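Lipoprotein, putative (Bacillus anthracis, PDB 4NOH) is of unknown function but, as a putative lipoprotein of an uncharacterised family, may bind lipid. Local coordinates at residues K62-K66 / E67-P71; K143-P146 / K147-I150. One frame throughout, in Å; residues are numbered along the deposited sequence.

Interaction 1: K62-K66 / E67-P71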
loop_
_atom_site.group_PDB
_atom_site.type_symbol
_atom_site.label_atom_id
_atom_site.label_comp_id
_atom_site.label_asym_id
_atom_site.label_seq_id
_atom_site.Cartn_x
_atom_site.Cartn_y
_atom_site.Cartn_z
ATOM N N LYS A 62 -7.004 5.021 1.649
ATOM C CA LYS A 62 -8.361 5.232 2.119
ATOM C C LYS A 62 -8.468 5.404 3.622
ATOM O O LYS A 62 -7.903 4.623 4.377
ATOM C CB LYS A 62 -9.233 4.019 1.703
ATOM C CG LYS A 62 -9.182 3.681 0.204
ATOM C CD LYS A 62 -10.288 2.740 -0.227
ATOM C CE LYS A 62 -10.245 2.436 -1.714
ATOM N NZ LYS A 62 -11.403 1.613 -2.180
ATOM N N LYS A 63 -9.213 6.422 4.042
ATOM C CA LYS A 63 -9.427 6.672 5.448
ATOM C C LYS A 63 -10.463 5.683 5.941
ATOM O O LYS A 63 -11.471 5.430 5.263
ATOM C CB LYS A 63 -9.940 8.092 5.688
ATOM C CG LYS A 63 -10.127 8.423 7.166
ATOM C CD LYS A 63 -10.897 9.726 7.412
ATOM C CE LYS A 63 -10.527 10.835 6.444
ATOM N NZ LYS A 63 -11.294 10.757 5.161
ATOM N N VAL A 64 -10.229 5.128 7.120
ATOM C CA VAL A 64 -11.181 4.220 7.726
ATOM C C VAL A 64 -12.303 5.069 8.345
ATOM O O VAL A 64 -12.027 5.981 9.108
ATOM C CB VAL A 64 -10.485 3.355 8.789
ATOM C CG1 VAL A 64 -11.497 2.503 9.526
ATOM C CG2 VAL A 64 -9.411 2.496 8.156
ATOM N N VAL A 65 -13.550 4.760 7.984
ATOM C CA VAL A 65 -14.715 5.494 8.473
ATOM C C VAL A 65 -15.751 4.491 8.922
ATOM O O VAL A 65 -16.337 3.795 8.103
ATOM C CB VAL A 65 -15.305 6.407 7.373
ATOM C CG1 VAL A 65 -16.577 7.106 7.863
ATOM C CG2 VAL A 65 -14.276 7.439 6.917
ATOM N N LYS A 66 -16.012 4.462 10.228
ATOM C CA LYS A 66 -16.962 3.517 10.808
ATOM C C LYS A 66 -16.474 2.151 10.373
ATOM O O LYS A 66 -15.319 1.825 10.622
ATOM C CB LYS A 66 -18.399 3.833 10.381
ATOM C CG LYS A 66 -18.859 5.188 10.886
ATOM C CD LYS A 66 -20.129 5.681 10.215
ATOM C CE LYS A 66 -20.396 7.132 10.596
ATOM N NZ LYS A 66 -20.605 7.296 12.063
ATOM N N GLU A 67 -17.306 1.389 9.672
ATOM C CA GLU A 67 -16.924 0.060 9.244
ATOM C C GLU A 67 -16.668 0.047 7.741
ATOM O O GLU A 67 -16.778 -0.991 7.113
ATOM C CB GLU A 67 -18.032 -0.948 9.595
ATOM C CG GLU A 67 -18.732 -0.723 10.941
ATOM C CD GLU A 67 -17.807 -0.724 12.159
ATOM O OE1 GLU A 67 -16.651 -1.201 12.063
ATOM O OE2 GLU A 67 -18.255 -0.255 13.240
ATOM N N ASP A 68 -16.322 1.199 7.166
ATOM C CA ASP A 68 -16.087 1.291 5.726
ATOM C C ASP A 68 -14.822 2.130 5.476
ATOM O O ASP A 68 -14.098 2.440 6.397
ATOM C CB ASP A 68 -17.287 1.935 5.049
ATOM C CG ASP A 68 -17.491 1.458 3.616
ATOM O OD1 ASP A 68 -16.508 1.314 2.854
ATOM O OD2 ASP A 68 -18.671 1.234 3.251
ATOM N N VAL A 69 -14.587 2.487 4.220
ATOM C CA VAL A 69 -13.409 3.275 3.856
ATOM C C VAL A 69 -13.777 4.345 2.858
ATOM O O VAL A 69 -14.735 4.201 2.102
ATOM C CB VAL A 69 -12.270 2.402 3.252
ATOM C CG1 VAL A 69 -11.585 1.576 4.333
ATOM C CG2 VAL A 69 -12.771 1.527 2.116
ATOM N N GLU A 70 -13.031 5.446 2.883
ATOM C CA GLU A 70 -13.243 6.560 1.965
ATOM C C GLU A 70 -11.873 7.040 1.482
ATOM O O GLU A 70 -11.020 7.375 2.298
ATOM C CB GLU A 70 -13.974 7.716 2.661
ATOM C CG GLU A 70 -15.390 7.405 3.123
ATOM C CD GLU A 70 -16.073 8.592 3.783
ATOM O OE1 GLU A 70 -15.562 9.735 3.664
ATOM O OE2 GLU A 70 -17.142 8.394 4.405
ATOM N N PRO A 71 -11.655 7.055 0.155
ATOM C CA PRO A 71 -10.374 7.494 -0.373
ATOM C C PRO A 71 -10.059 8.928 -0.034
ATOM O O PRO A 71 -10.940 9.812 -0.143
ATOM C CB PRO A 71 -10.530 7.357 -1.886
ATOM C CG PRO A 71 -11.615 6.370 -2.068
ATOM C CD PRO A 71 -12.540 6.544 -0.906
HETATM O O HOH W 1 -14.029 -0.186 11.666
#

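Interaction 2: K143-P146 / K147-I150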
loop_
_atom_site.group_PDB
_atom_site.type_symbol
_atom_site.label_atom_id
_atom_site.label_comp_id
_atom_site.label_asym_id
_atom_site.label_seq_id
_atom_site.Cartn_x
_atom_site.Cartn_y
_atom_site.Cartn_z
ATOM N N LYS A 143 -11.555 -6.990 -15.574
ATOM C CA LYS A 143 -12.669 -6.711 -16.465
ATOM C C LYS A 143 -13.972 -7.151 -15.832
ATOM O O LYS A 143 -14.995 -6.465 -15.948
ATOM C CB LYS A 143 -12.483 -7.411 -17.813
ATOM C CG LYS A 143 -11.258 -6.935 -18.586
ATOM C CD LYS A 143 -11.008 -7.784 -19.809
ATOM C CE LYS A 143 -9.681 -7.434 -20.448
ATOM N NZ LYS A 143 -9.421 -8.308 -21.632
ATOM N N GLU A 144 -13.931 -8.288 -15.152
ATOM C CA GLU A 144 -15.104 -8.828 -14.492
ATOM C C GLU A 144 -14.756 -9.341 -13.102
ATOM O O GLU A 144 -13.602 -9.641 -12.794
ATOM C CB GLU A 144 -15.714 -9.966 -15.326
ATOM C CG GLU A 144 -15.971 -9.598 -16.789
ATOM C CD GLU A 144 -16.904 -10.541 -17.539
ATOM O OE1 GLU A 144 -16.939 -11.755 -17.241
ATOM O OE2 GLU A 144 -17.613 -10.048 -18.455
ATOM N N ASN A 145 -15.784 -9.434 -12.266
ATOM C CA ASN A 145 -15.675 -9.960 -10.922
ATOM C C ASN A 145 -14.686 -11.128 -10.804
ATOM O O ASN A 145 -14.961 -12.220 -11.302
ATOM C CB ASN A 145 -17.065 -10.494 -10.527
ATOM C CG ASN A 145 -17.092 -11.036 -9.129
ATOM O OD1 ASN A 145 -16.183 -10.768 -8.338
ATOM N ND2 ASN A 145 -18.133 -11.789 -8.805
ATOM N N PRO A 146 -13.548 -10.919 -10.117
ATOM C CA PRO A 146 -12.539 -11.984 -9.934
ATOM C C PRO A 146 -12.611 -12.660 -8.562
ATOM O O PRO A 146 -11.723 -13.459 -8.207
ATOM C CB PRO A 146 -11.234 -11.206 -10.034
ATOM C CG PRO A 146 -11.568 -9.933 -9.320
ATOM C CD PRO A 146 -13.007 -9.620 -9.672
ATOM N N LYS A 147 -13.679 -12.395 -7.814
ATOM C CA LYS A 147 -13.757 -12.876 -6.428
ATOM C C LYS A 147 -13.896 -14.380 -6.236
ATOM O O LYS A 147 -13.340 -14.929 -5.276
ATOM C CB LYS A 147 -14.889 -12.147 -5.693
ATOM C CG LYS A 147 -15.171 -12.602 -4.260
ATOM C CD LYS A 147 -16.280 -11.740 -3.645
ATOM C CE LYS A 147 -16.848 -12.303 -2.344
ATOM N NZ LYS A 147 -15.875 -12.306 -1.209
ATOM N N GLU A 148 -14.535 -15.068 -7.172
ATOM C CA GLU A 148 -14.876 -16.470 -6.912
ATOM C C GLU A 148 -13.818 -17.525 -7.249
ATOM O O GLU A 148 -13.833 -18.613 -6.670
ATOM C CB GLU A 148 -16.227 -16.798 -7.582
ATOM C CG GLU A 148 -17.344 -15.822 -7.196
ATOM C CD GLU A 148 -17.572 -15.736 -5.686
ATOM O OE1 GLU A 148 -17.340 -16.751 -4.981
ATOM O OE2 GLU A 148 -18.002 -14.657 -5.207
ATOM N N LYS A 149 -12.894 -17.212 -8.146
ATOM C CA LYS A 149 -11.877 -18.171 -8.525
ATOM C C LYS A 149 -10.469 -17.553 -8.561
ATOM O O LYS A 149 -9.536 -18.095 -7.964
ATOM C CB LYS A 149 -12.225 -18.784 -9.893
ATOM C CG LYS A 149 -11.318 -19.931 -10.339
ATOM C CD LYS A 149 -11.605 -21.240 -9.617
ATOM C CE LYS A 149 -10.643 -22.327 -10.072
ATOM N NZ LYS A 149 -11.039 -23.675 -9.566
ATOM N N ILE A 150 -10.324 -16.418 -9.246
ATOM C CA ILE A 150 -9.008 -15.782 -9.389
ATOM C C ILE A 150 -8.443 -15.355 -8.040
ATOM O O ILE A 150 -7.317 -15.705 -7.675
ATOM C CB ILE A 150 -9.072 -14.592 -10.369
ATOM C CG1 ILE A 150 -9.374 -15.123 -11.778
ATOM C CG2 ILE A 150 -7.765 -13.811 -10.369
ATOM C CD1 ILE A 150 -9.613 -14.037 -12.802
HETATM O O HOH W 2 -19.653 -13.242 -6.675
HETATM O O HOH W 3 -15.410 -14.498 -9.905
#

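Interaction 1: K62-K66 / E67-P71
With CG beside its backbone N (chi1 -53°) and the rest of the chain fully extended, K62 runs its methylenes across to V69 and on past the ring of P71. Its CD lies 3.6 Å from V69 CG2, the methyl of V69 that sits between that residue's own N and carbonyl carbon. Further out, K62 CE passes 4.2 Å from P71 CG, the two side chains lying side by side and pointing the same way. The ammonium at the end of this chain leaves the pair to form a salt bridge with D111 and a hydrogen bond to the carbonyl of E167. The strands 62-65 and 68-71 form a beta hairpin with a two-residue loop, closed by a type II' turn from V65 to D68 in which K66 adopts a positive phi of 55°. V65 and D68 share both backbone bonds at the turn, the one from V65 N to D68 O spanning 2.9 Å, and K63 and E70 form the next hydrogen-bonded pair. V65 and E70 meet diagonally on the face opposite K62 and V69. E70 has CG beside its backbone N (chi1 -64°) and is extended beyond it, which brings OE2 to 3.7 Å from V65 CG1; this holds for one of two modelled conformers, so the contact is doubtful. D68 turns its carboxylate back on its own strand, where OD1 uses its anti lone pair to accept V69 N at 2.6 Å. At the turn itself, a water donates to K66 O and, at 2.8 Å, to E67 OE1.

Interaction 2: K143-P146 / K147-I150
N145 and K147 meet where the side-chain amide of the asparagine reaches forward over the backbone to K147 N. CG of N145 is anti to its own N and beside the carbonyl carbon (chi1 -178°), which carries the amide along the chain, past P146. OD1 then accepts the backbone N-H of K147 at an N-to-OD1 distance of 3.0 Å. The bond is fairly straight at the hydrogen (161°), but K147 N stands well above the amide plane, 53° out of it. The same OD1 also packs 3.3 Å from K147 CB, while the lysine chain, extended to CE and bent at its last torsion, leads away. On the other end of the amide, N145 ND2 gives a hydrogen at 3.0 Å to a water, which in turn donates to E148 OE2 at 2.6 Å. A bend at chi2 of E148, with CG beside the backbone N, brings OE2 round to this water. A second water ties the backbones together, donating to N145 O and accepting E148 N at 2.9 Å. The ring of buried P146 packs towards the helix: its CB rests 4.0 Å from CB of I150, whose side chain also touches Y22 and K25. I150 opens helix 150-156, with K149 at the N-cap position just before it, so the proline packs against the start of the helix. An asparagine side-chain oxygen bonded to the backbone N-H two residues on is an Asx turn, formed here across proline and leading from strand 134-142 towards the helix.

In the fold
Both interactions are local surface contacts between neighbouring residues, with centres 23 Å apart and nearest atoms about 14 Å apart, and they share no structural element. Interaction 1 joins two neighbouring strands of the small three-stranded antiparallel sheet, whose middle strand, 61-65, also pairs with 107-109. Interaction 2 instead lies in the irregular connection from strand 134-142, part of the large mixed sheet, to helix 150-156. Their chemistry follows that difference: backbone pairing dominates the first, a side-chain amide with two waters the second, though each has some apolar packing and a water bridge. Each includes one buried residue among largely exposed neighbours, K62 in the hairpin and P146 in the loop.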